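Local atomic coordinates of conserved hypothetical protein BatB (Bacteroides thetaiotaomicron, PDB entry 3IBS), a protein that is of unknown function but carries a magnesium-binding von Willebrand factor type A domain and is probably attached to the cell membrane. Residues Glu80-Ser83 and Pro84-Ser88; Arg165-Gly169 and Asn170-Thr174; Arg39-Ser42 and Arg43-Glu47. One frame throughout, in Å; residues are numbered along the deposited sequence.

In the fold
The three local contacts belong to one von Willebrand factor type A domain but differ with their depth in it. Contact 3 occupies the C-terminal half of helix 33-46 and is partly buried, one flank packed on the central sheet; regular helix bonds dominate, with one arginine folded onto the backbone outside. Contacts 1 and 2 are surface loops on the side of the magnesium ion: contact 1 is a serine-lined turn after helix 72-80, contact 2 a hairpin tip with a carboxylate bonded to its backbone and reached by the second subunit. No two contacts touch or share an element; nearest atoms of contacts 2 and 3 are about 17 Å apart, those of contacts 1 and 3 about 6 Å.

Contact 1: residues Glu80-Ser83 and Pro84-Ser88; sequences ESIS and PSLIS
Ser83 meets Ser85 and Leu86 in a local turn contact, set in the surface loop that leads from helix 72-80 towards helix 94-102. The backbone turn comes first: Leu86 N gives a hydrogen bond to Ser83 O at 3.0 Å, fairly straight at the hydrogen (162°) although the donor stands above the carbonyl plane. Ile87 N repeats the pattern on Pro84 O, so residues 84-86 form a short 3-10 segment. Pro84, which has no N-H to offer, starts it, and its CD lies tight against Ser83 CB at 3.3 Å. On the outer side the two serine hydroxyls meet, Ser83 OG and Ser85 OG being hydrogen-bonded at 3.0 Å. Each oxygen stands between its own backbone N and carbonyl carbon (chi1 77° in Ser83, 59° in Ser85), which turns the two hydroxyls toward each other. With an alanine at Ser83 the hydroxyl of Ser85 would probably lose this mate and be left to turn, while the backbone bond could persist. Leu86 reaches back along the chain: its CG passes 3.3 Å from Ser83 O, and its CD1 lies 3.8 Å from Ile82 CA. Ile82 itself points away, into the core against Met55 and Val57, while Ile82 O takes a hydrogen bond from Lys38 NZ. The side chain of Pro84 is about 9 Å from the bound magnesium ion, which Ser21 and Ser23 hold, so the turn probably lies among the loops bordering that site, consistent with the metal-ion-dependent adhesion site of von Willebrand factor A domains.

Contact 2: residues Arg165-Gly169 and Asn170-Thr174; sequences RDREG and NVIVT
Asp166 and Asn170 make the tight part of this contact, at the tip of a hairpin. Asp166 OD1 accepts Asn170 N at 2.7 Å, met from above the carboxylate plane, while Asp166 N returns a bond to Asn170 O at 2.8 Å. The carboxylate is carried there by a chi1 of 69°, which sets CG between the backbone N and the carbonyl carbon, over the turn. The two side chains run alongside each other in the same direction, their flat ends inclined by 59°. Asp166 opens a type I beta turn that runs to Gly169, closed by Gly169 N on Asp166 O; with Gly169 at positive phi this is the 3:5 hairpin, a type I turn followed by a G1 beta bulge. A side chain at Gly169 would jam against the preceding carbonyl oxygen. On one flank, Arg165 NH1 meets Gly169 O at 2.8 Å in the guanidinium plane, and Val171 CG2 sits over a face of that group, 3.7 Å from NH1. The same arginine binds Asp162 and, through NH2, Gly152 O of the second subunit. On the other flank Ile172 CD1 packs 3.6 Å from Arg165 C. Looser by far is the exposed turn of Arg167 and Glu168. The bent chain of Arg167 sets the rim of one guanidinium face over Asp166 CB, yet its NH2 comes no nearer than 4.1 Å to Ile172 CD1.

Contact 3: residues Arg39-Ser42 and Arg43-Glu47; sequences RLIS and RLVDE
Arg43 folds back on the helix turn before it and grips Arg39 O twice. Its backbone N makes the regular bond to that oxygen at 3.2 Å, and NH1 adds a second at 3.1 Å. The two donors arrive from opposite faces of the carbonyl plane; the oxygen lies in the guanidinium plane, at the edge of the group, and the N-H...O angle is 159°, but NH1 stands well above the carbonyl plane and not on a lone pair. Arg43 starts with CG beside its backbone N (chi1 -69°) and runs extended to NE, with CG and CD beside Arg39 O, and the turn at the last torsion (chi4 76°) brings NH1 back to it. Arg39, by contrast, stretches outward, offering only its CB to NH1 at 3.6 Å. The next bonds continue the ladder: Leu44 N on Leu40 O, Val45 N on Ile41 O and Asp46 N on Ser42 O. These turns belong to an amphipathic helix, the connecting helix of the beta-alpha-beta unit formed by strand 13-19, helix 33-46 and strand 52-58 of the von Willebrand factor A fold. Its buried flank pairs side chains one turn apart, Ile41 CG2 with Val45 CG2 at 4.3 Å and, more loosely, Leu40 CD2 with Leu44 CD1 at 4.5 Å. Farther out, Ile41 rests on Ile16 and Leu18 of the sheet, and Leu44 on Ile116. Helix 200-214 lies along Leu40, Arg43 and Leu44, whereas helix 72-80 flanks Ile41, Ser42 and Val45 and sends Lys76 to a salt bridge with Asp46 OD1.

Contact 1: residues Glu80-Ser83 and Pro84-Ser88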
ATOM      1  N   GLU A  80      14.964  -4.127 -21.257  1.00 23.93           N
ATOM      2  CA  GLU A  80      15.007  -5.009 -20.089  1.00 24.83           C
ATOM      3  C   GLU A  80      15.900  -4.490 -18.953  1.00 24.14           C
ATOM      4  O   GLU A  80      15.616  -4.720 -17.769  1.00 24.00           O
ATOM      5  CB  GLU A  80      15.383  -6.447 -20.525  1.00 25.76           C
ATOM      6  CG  GLU A  80      16.136  -7.298 -19.489  1.00 29.77           C
ATOM      7  CD  GLU A  80      17.644  -6.979 -19.422  1.00 36.35           C
ATOM      8  OE1 GLU A  80      18.279  -6.716 -20.487  1.00 37.87           O
ATOM      9  OE2 GLU A  80      18.195  -6.998 -18.292  1.00 38.63           O
ATOM     10  N   SER A  81      16.973  -3.786 -19.299  1.00 23.54           N
ATOM     11  CA  SER A  81      17.914  -3.301 -18.289  1.00 22.73           C
ATOM     12  C   SER A  81      17.432  -2.019 -17.556  1.00 21.99           C
ATOM     13  O   SER A  81      18.065  -1.569 -16.595  1.00 22.53           O
ATOM     14  CB  SER A  81      19.293  -3.088 -18.928  1.00 23.28           C
ATOM     15  OG  SER A  81      19.354  -1.826 -19.593  1.00 26.31           O
ATOM     16  N   ILE A  82      16.315  -1.442 -18.000  1.00 20.01           N
ATOM     17  CA  ILE A  82      15.798  -0.210 -17.408  1.00 18.73           C
ATOM     18  C   ILE A  82      15.244  -0.416 -15.983  1.00 18.51           C
ATOM     19  O   ILE A  82      14.407  -1.281 -15.758  1.00 17.58           O
ATOM     20  CB  ILE A  82      14.734   0.464 -18.328  1.00 18.58           C
ATOM     21  CG1 ILE A  82      15.403   0.930 -19.638  1.00 17.56           C
ATOM     22  CG2 ILE A  82      14.043   1.638 -17.599  1.00 17.17           C
ATOM     23  CD1 ILE A  82      14.462   1.446 -20.698  1.00 16.11           C
ATOM     24  N   SER A  83      15.748   0.371 -15.034  1.00 18.43           N
ATOM     25  CA  SER A  83      15.192   0.426 -13.675  1.00 18.39           C
ATOM     26  C   SER A  83      15.525   1.793 -13.061  1.00 18.19           C
ATOM     27  O   SER A  83      16.405   2.488 -13.569  1.00 18.53           O
ATOM     28  CB  SER A  83      15.751  -0.715 -12.820  1.00 18.44           C
ATOM     29  OG  SER A  83      17.071  -0.427 -12.414  1.00 18.78           O
ATOM     30  N   PRO A  84      14.832   2.189 -11.967  1.00 18.14           N
ATOM     31  CA  PRO A  84      15.038   3.505 -11.351  1.00 17.25           C
ATOM     32  C   PRO A  84      16.478   3.789 -10.907  1.00 17.38           C
ATOM     33  O   PRO A  84      16.883   4.941 -10.855  1.00 16.53           O
ATOM     34  CB  PRO A  84      14.106   3.460 -10.126  1.00 17.41           C
ATOM     35  CG  PRO A  84      12.995   2.555 -10.576  1.00 18.58           C
ATOM     36  CD  PRO A  84      13.727   1.457 -11.311  1.00 17.74           C
ATOM     37  N   SER A  85      17.235   2.750 -10.567  1.00 17.60           N
ATOM     38  CA  SER A  85      18.630   2.932 -10.142  1.00 18.04           C
ATOM     39  C   SER A  85      19.539   3.491 -11.256  1.00 18.03           C
ATOM     40  O   SER A  85      20.632   3.975 -10.974  1.00 18.31           O
ATOM     41  CB  SER A  85      19.190   1.631  -9.580  1.00 18.16           C
ATOM     42  OG  SER A  85      19.128   0.627 -10.570  1.00 19.86           O
ATOM     43  N   LEU A  86      19.085   3.469 -12.511  1.00 17.48           N
ATOM     44  CA  LEU A  86      19.839   4.157 -13.576  1.00 17.77           C
ATOM     45  C   LEU A  86      20.036   5.661 -13.303  1.00 17.68           C
ATOM     46  O   LEU A  86      21.008   6.246 -13.760  1.00 17.23           O
ATOM     47  CB  LEU A  86      19.170   3.970 -14.944  1.00 17.23           C
ATOM     48  CG  LEU A  86      19.145   2.541 -15.473  1.00 17.70           C
ATOM     49  CD1 LEU A  86      18.327   2.522 -16.770  1.00 17.14           C
ATOM     50  CD2 LEU A  86      20.584   1.986 -15.661  1.00 17.84           C
ATOM     51  N   ILE A  87      19.089   6.281 -12.596  1.00 17.97           N
ATOM     52  CA  ILE A  87      19.178   7.713 -12.256  1.00 18.73           C
ATOM     53  C   ILE A  87      18.896   7.911 -10.773  1.00 19.03           C
ATOM     54  O   ILE A  87      17.803   7.604 -10.295  1.00 18.66           O
ATOM     55  CB  ILE A  87      18.169   8.570 -13.072  1.00 18.42           C
ATOM     56  CG1 ILE A  87      18.400   8.414 -14.578  1.00 19.11           C
ATOM     57  CG2 ILE A  87      18.245  10.064 -12.651  1.00 19.34           C
ATOM     58  CD1 ILE A  87      17.290   8.993 -15.426  1.00 15.82           C
ATOM     59  N   SER A  88      19.866   8.447 -10.041  1.00 20.03           N
ATOM     60  CA  SER A  88      19.669   8.686  -8.601  1.00 20.17           C
ATOM     61  C   SER A  88      18.968  10.015  -8.265  1.00 20.32           C
ATOM     62  O   SER A  88      18.169  10.060  -7.343  1.00 20.77           O
ATOM     63  CB  SER A  88      20.984   8.555  -7.829  1.00 20.25           C
ATOM     64  OG  SER A  88      21.974   9.363  -8.427  1.00 21.20           O
TER

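Contact 2: residues Arg165-Gly169 and Asn170-Thr174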
ATOM      1  N   ARG A 165       8.724   6.087   2.099  1.00 25.07           N
ATOM      2  CA  ARG A 165       8.342   7.098   3.066  1.00 25.73           C
ATOM      3  C   ARG A 165       9.071   8.397   2.808  1.00 26.33           C
ATOM      4  O   ARG A 165      10.216   8.394   2.350  1.00 26.13           O
ATOM      5  CB  ARG A 165       8.665   6.617   4.485  1.00 25.77           C
ATOM      6  CG  ARG A 165       7.690   5.603   4.996  1.00 25.20           C
ATOM      7  CD  ARG A 165       8.185   4.921   6.257  1.00 25.40           C
ATOM      8  NE  ARG A 165       7.338   3.758   6.482  1.00 27.93           N
ATOM      9  CZ  ARG A 165       6.120   3.793   7.023  1.00 28.84           C
ATOM     10  NH1 ARG A 165       5.581   4.938   7.433  1.00 27.16           N
ATOM     11  NH2 ARG A 165       5.435   2.669   7.151  1.00 30.56           N
ATOM     12  N   ASP A 166       8.405   9.505   3.121  1.00 26.67           N
ATOM     13  CA  ASP A 166       9.017  10.820   3.009  1.00 26.86           C
ATOM     14  C   ASP A 166      10.006  11.046   4.163  1.00 26.94           C
ATOM     15  O   ASP A 166      10.199  10.171   5.007  1.00 26.74           O
ATOM     16  CB  ASP A 166       7.939  11.930   2.905  1.00 26.87           C
ATOM     17  CG  ASP A 166       7.140  12.147   4.206  1.00 26.67           C
ATOM     18  OD1 ASP A 166       7.523  11.624   5.272  1.00 26.37           O
ATOM     19  OD2 ASP A 166       6.117  12.872   4.161  1.00 26.71           O
ATOM     20  N   ARG A 167      10.622  12.223   4.186  1.00 27.43           N
ATOM     21  CA  ARG A 167      11.628  12.579   5.179  1.00 27.72           C
ATOM     22  C   ARG A 167      11.097  12.387   6.594  1.00 27.43           C
ATOM     23  O   ARG A 167      11.789  11.856   7.467  1.00 27.35           O
ATOM     24  CB  ARG A 167      12.078  14.029   4.975  1.00 28.12           C
ATOM     25  CG  ARG A 167      12.687  14.338   3.600  1.00 30.15           C
ATOM     26  CD  ARG A 167      11.634  14.768   2.560  1.00 33.32           C
ATOM     27  NE  ARG A 167      11.150  13.657   1.730  1.00 35.26           N
ATOM     28  CZ  ARG A 167      10.174  13.747   0.821  1.00 36.51           C
ATOM     29  NH1 ARG A 167       9.547  14.900   0.609  1.00 36.32           N
ATOM     30  NH2 ARG A 167       9.813  12.671   0.125  1.00 37.01           N
ATOM     31  N   GLU A 168       9.842  12.786   6.792  1.00 27.21           N
ATOM     32  CA  GLU A 168       9.203  12.788   8.110  1.00 26.73           C
ATOM     33  C   GLU A 168       8.686  11.403   8.521  1.00 25.92           C
ATOM     34  O   GLU A 168       8.181  11.224   9.632  1.00 25.85           O
ATOM     35  CB  GLU A 168       8.067  13.817   8.122  1.00 27.28           C
ATOM     36  CG  GLU A 168       8.431  15.145   7.441  1.00 29.09           C
ATOM     37  CD  GLU A 168       7.352  15.632   6.475  1.00 31.55           C
ATOM     38  OE1 GLU A 168       6.417  16.332   6.928  1.00 32.40           O
ATOM     39  OE2 GLU A 168       7.446  15.321   5.262  1.00 32.14           O
ATOM     40  N   GLY A 169       8.816  10.427   7.621  1.00 24.62           N
ATOM     41  CA  GLY A 169       8.428   9.058   7.918  1.00 22.81           C
ATOM     42  C   GLY A 169       7.040   8.681   7.420  1.00 21.82           C
ATOM     43  O   GLY A 169       6.567   7.585   7.703  1.00 21.59           O
ATOM     44  N   ASN A 170       6.390   9.573   6.674  1.00 20.24           N
ATOM     45  CA  ASN A 170       5.037   9.297   6.186  1.00 19.36           C
ATOM     46  C   ASN A 170       5.026   8.519   4.875  1.00 18.18           C
ATOM     47  O   ASN A 170       5.819   8.785   3.986  1.00 17.93           O
ATOM     48  CB  ASN A 170       4.229  10.591   6.014  1.00 19.54           C
ATOM     49  CG  ASN A 170       4.126  11.396   7.298  1.00 20.74           C
ATOM     50  OD1 ASN A 170       3.943  10.848   8.381  1.00 21.93           O
ATOM     51  ND2 ASN A 170       4.250  12.705   7.177  1.00 21.24           N
ATOM     52  N   VAL A 171       4.109   7.559   4.775  1.00 17.21           N
ATOM     53  CA  VAL A 171       3.872   6.818   3.540  1.00 15.91           C
ATOM     54  C   VAL A 171       3.587   7.779   2.371  1.00 15.74           C
ATOM     55  O   VAL A 171       2.692   8.632   2.439  1.00 13.75           O
ATOM     56  CB  VAL A 171       2.679   5.828   3.696  1.00 16.10           C
ATOM     57  CG1 VAL A 171       2.410   5.093   2.384  1.00 14.45           C
ATOM     58  CG2 VAL A 171       2.965   4.814   4.804  1.00 15.95           C
ATOM     59  N   ILE A 172       4.373   7.626   1.309  1.00 15.85           N
ATOM     60  CA  ILE A 172       4.194   8.383   0.070  1.00 15.81           C
ATOM     61  C   ILE A 172       3.026   7.795  -0.726  1.00 16.04           C
ATOM     62  O   ILE A 172       2.933   6.573  -0.874  1.00 16.12           O
ATOM     63  CB  ILE A 172       5.505   8.379  -0.765  1.00 16.14           C
ATOM     64  CG1 ILE A 172       6.626   9.062   0.047  1.00 17.43           C
ATOM     65  CG2 ILE A 172       5.286   9.073  -2.152  1.00 15.46           C
ATOM     66  CD1 ILE A 172       8.036   8.990  -0.582  1.00 21.12           C
ATOM     67  N   VAL A 173       2.103   8.650  -1.165  1.00 15.70           N
ATOM     68  CA  VAL A 173       1.030   8.241  -2.067  1.00 15.82           C
ATOM     69  C   VAL A 173       1.257   9.010  -3.373  1.00 16.44           C
ATOM     70  O   VAL A 173       1.422  10.238  -3.351  1.00 16.48           O
ATOM     71  CB  VAL A 173      -0.393   8.530  -1.483  1.00 16.90           C
ATOM     72  CG1 VAL A 173      -1.496   8.264  -2.529  1.00 15.78           C
ATOM     73  CG2 VAL A 173      -0.656   7.684  -0.216  1.00 15.47           C
ATOM     74  N   THR A 174       1.328   8.281  -4.483  1.00 15.14           N
ATOM     75  CA  THR A 174       1.587   8.884  -5.790  1.00 14.46           C
ATOM     76  C   THR A 174       0.350   8.782  -6.699  1.00 13.87           C
ATOM     77  O   THR A 174      -0.283   7.732  -6.789  1.00 13.90           O
ATOM     78  CB  THR A 174       2.831   8.235  -6.466  1.00 14.21           C
ATOM     79  OG1 THR A 174       2.916   8.664  -7.825  1.00 13.15           O
ATOM     80  CG2 THR A 174       2.749   6.693  -6.438  1.00 13.08           C
TER

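Contact 3: residues Arg39-Ser42 and Arg43-Glu47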
ATOM      1  N   ARG A  39       6.425  -3.439 -20.915  1.00 13.71           N
ATOM      2  CA  ARG A  39       5.683  -4.417 -21.679  1.00 14.04           C
ATOM      3  C   ARG A  39       4.943  -3.769 -22.839  1.00 14.42           C
ATOM      4  O   ARG A  39       4.896  -4.348 -23.931  1.00 15.19           O
ATOM      5  CB  ARG A  39       4.728  -5.191 -20.761  1.00 13.96           C
ATOM      6  CG  ARG A  39       5.515  -6.058 -19.779  1.00 14.37           C
ATOM      7  CD  ARG A  39       4.579  -6.833 -18.881  1.00 14.25           C
ATOM      8  NE  ARG A  39       5.356  -7.632 -17.951  1.00 15.02           N
ATOM      9  CZ  ARG A  39       4.836  -8.462 -17.059  1.00 14.51           C
ATOM     10  NH1 ARG A  39       3.515  -8.599 -16.952  1.00 13.58           N
ATOM     11  NH2 ARG A  39       5.650  -9.134 -16.270  1.00 14.70           N
ATOM     12  N   LEU A  40       4.404  -2.564 -22.615  1.00 13.81           N
ATOM     13  CA  LEU A  40       3.751  -1.794 -23.673  1.00 14.62           C
ATOM     14  C   LEU A  40       4.758  -1.390 -24.762  1.00 13.75           C
ATOM     15  O   LEU A  40       4.449  -1.466 -25.951  1.00 12.33           O
ATOM     16  CB  LEU A  40       3.087  -0.524 -23.110  1.00 15.42           C
ATOM     17  CG  LEU A  40       2.318   0.404 -24.080  1.00 18.45           C
ATOM     18  CD1 LEU A  40       1.241   1.189 -23.305  1.00 20.07           C
ATOM     19  CD2 LEU A  40       3.221   1.385 -24.837  1.00 19.17           C
ATOM     20  N   ILE A  41       5.943  -0.934 -24.340  1.00 12.77           N
ATOM     21  CA  ILE A  41       6.975  -0.516 -25.296  1.00 12.76           C
ATOM     22  C   ILE A  41       7.443  -1.687 -26.176  1.00 12.44           C
ATOM     23  O   ILE A  41       7.642  -1.544 -27.378  1.00 12.45           O
ATOM     24  CB  ILE A  41       8.180   0.114 -24.583  1.00 12.06           C
ATOM     25  CG1 ILE A  41       7.772   1.457 -23.931  1.00 12.87           C
ATOM     26  CG2 ILE A  41       9.356   0.323 -25.580  1.00 13.14           C
ATOM     27  CD1 ILE A  41       8.736   1.889 -22.812  1.00  8.85           C
ATOM     28  N   SER A  42       7.633  -2.835 -25.543  1.00 12.90           N
ATOM     29  CA  SER A  42       8.017  -4.042 -26.252  1.00 13.83           C
ATOM     30  C   SER A  42       6.995  -4.351 -27.346  1.00 13.20           C
ATOM     31  O   SER A  42       7.375  -4.659 -28.468  1.00 13.47           O
ATOM     32  CB  SER A  42       8.188  -5.217 -25.280  1.00 13.70           C
ATOM     33  OG  SER A  42       8.589  -6.374 -25.990  1.00 16.03           O
ATOM     34  N   ARG A  43       5.711  -4.206 -27.044  1.00 12.89           N
ATOM     35  CA  ARG A  43       4.672  -4.486 -28.043  1.00 13.37           C
ATOM     36  C   ARG A  43       4.582  -3.380 -29.111  1.00 13.58           C
ATOM     37  O   ARG A  43       4.312  -3.655 -30.278  1.00 13.49           O
ATOM     38  CB  ARG A  43       3.305  -4.740 -27.357  1.00 13.73           C
ATOM     39  CG  ARG A  43       3.268  -6.054 -26.558  1.00 13.94           C
ATOM     40  CD  ARG A  43       2.154  -6.103 -25.481  1.00 15.11           C
ATOM     41  NE  ARG A  43       2.028  -7.456 -24.926  1.00 16.78           N
ATOM     42  CZ  ARG A  43       2.868  -8.004 -24.045  1.00 19.58           C
ATOM     43  NH1 ARG A  43       3.920  -7.316 -23.588  1.00 20.03           N
ATOM     44  NH2 ARG A  43       2.655  -9.245 -23.605  1.00 18.84           N
ATOM     45  N   LEU A  44       4.837  -2.137 -28.706  1.00 13.38           N
ATOM     46  CA  LEU A  44       4.951  -1.035 -29.630  1.00 14.03           C
ATOM     47  C   LEU A  44       6.060  -1.333 -30.675  1.00 14.03           C
ATOM     48  O   LEU A  44       5.842  -1.196 -31.881  1.00 14.08           O
ATOM     49  CB  LEU A  44       5.239   0.258 -28.848  1.00 14.59           C
ATOM     50  CG  LEU A  44       5.345   1.594 -29.590  1.00 17.38           C
ATOM     51  CD1 LEU A  44       5.106   2.787 -28.619  1.00 17.35           C
ATOM     52  CD2 LEU A  44       6.695   1.712 -30.314  1.00 19.06           C
ATOM     53  N   VAL A  45       7.226  -1.765 -30.208  1.00 13.66           N
ATOM     54  CA  VAL A  45       8.361  -2.088 -31.103  1.00 13.31           C
ATOM     55  C   VAL A  45       8.038  -3.246 -32.080  1.00 14.15           C
ATOM     56  O   VAL A  45       8.426  -3.195 -33.256  1.00 13.40           O
ATOM     57  CB  VAL A  45       9.658  -2.387 -30.281  1.00 13.80           C
ATOM     58  CG1 VAL A  45      10.813  -2.868 -31.166  1.00 13.17           C
ATOM     59  CG2 VAL A  45      10.092  -1.162 -29.515  1.00 12.30           C
ATOM     60  N   ASP A  46       7.313  -4.267 -31.604  1.00 14.96           N
ATOM     61  CA  ASP A  46       6.865  -5.374 -32.463  1.00 16.42           C
ATOM     62  C   ASP A  46       5.995  -4.893 -33.615  1.00 17.32           C
ATOM     63  O   ASP A  46       5.907  -5.568 -34.621  1.00 17.49           O
ATOM     64  CB  ASP A  46       6.053  -6.412 -31.679  1.00 16.62           C
ATOM     65  CG  ASP A  46       6.896  -7.209 -30.696  1.00 18.59           C
ATOM     66  OD1 ASP A  46       8.121  -7.273 -30.862  1.00 19.65           O
ATOM     67  OD2 ASP A  46       6.315  -7.781 -29.754  1.00 21.53           O
ATOM     68  N   GLU A  47       5.327  -3.755 -33.452  1.00 17.98           N
ATOM     69  CA  GLU A  47       4.438  -3.240 -34.504  1.00 20.04           C
ATOM     70  C   GLU A  47       5.168  -2.339 -35.511  1.00 20.18           C
ATOM     71  O   GLU A  47       4.606  -1.983 -36.539  1.00 19.80           O
ATOM     72  CB  GLU A  47       3.243  -2.488 -33.901  1.00 20.10           C
ATOM     73  CG  GLU A  47       2.262  -3.380 -33.126  1.00 23.17           C
ATOM     74  CD  GLU A  47       1.736  -4.556 -33.951  1.00 27.64           C
ATOM     75  OE1 GLU A  47       1.360  -4.361 -35.128  1.00 27.55           O
ATOM     76  OE2 GLU A  47       1.720  -5.689 -33.421  1.00 31.18           O
TER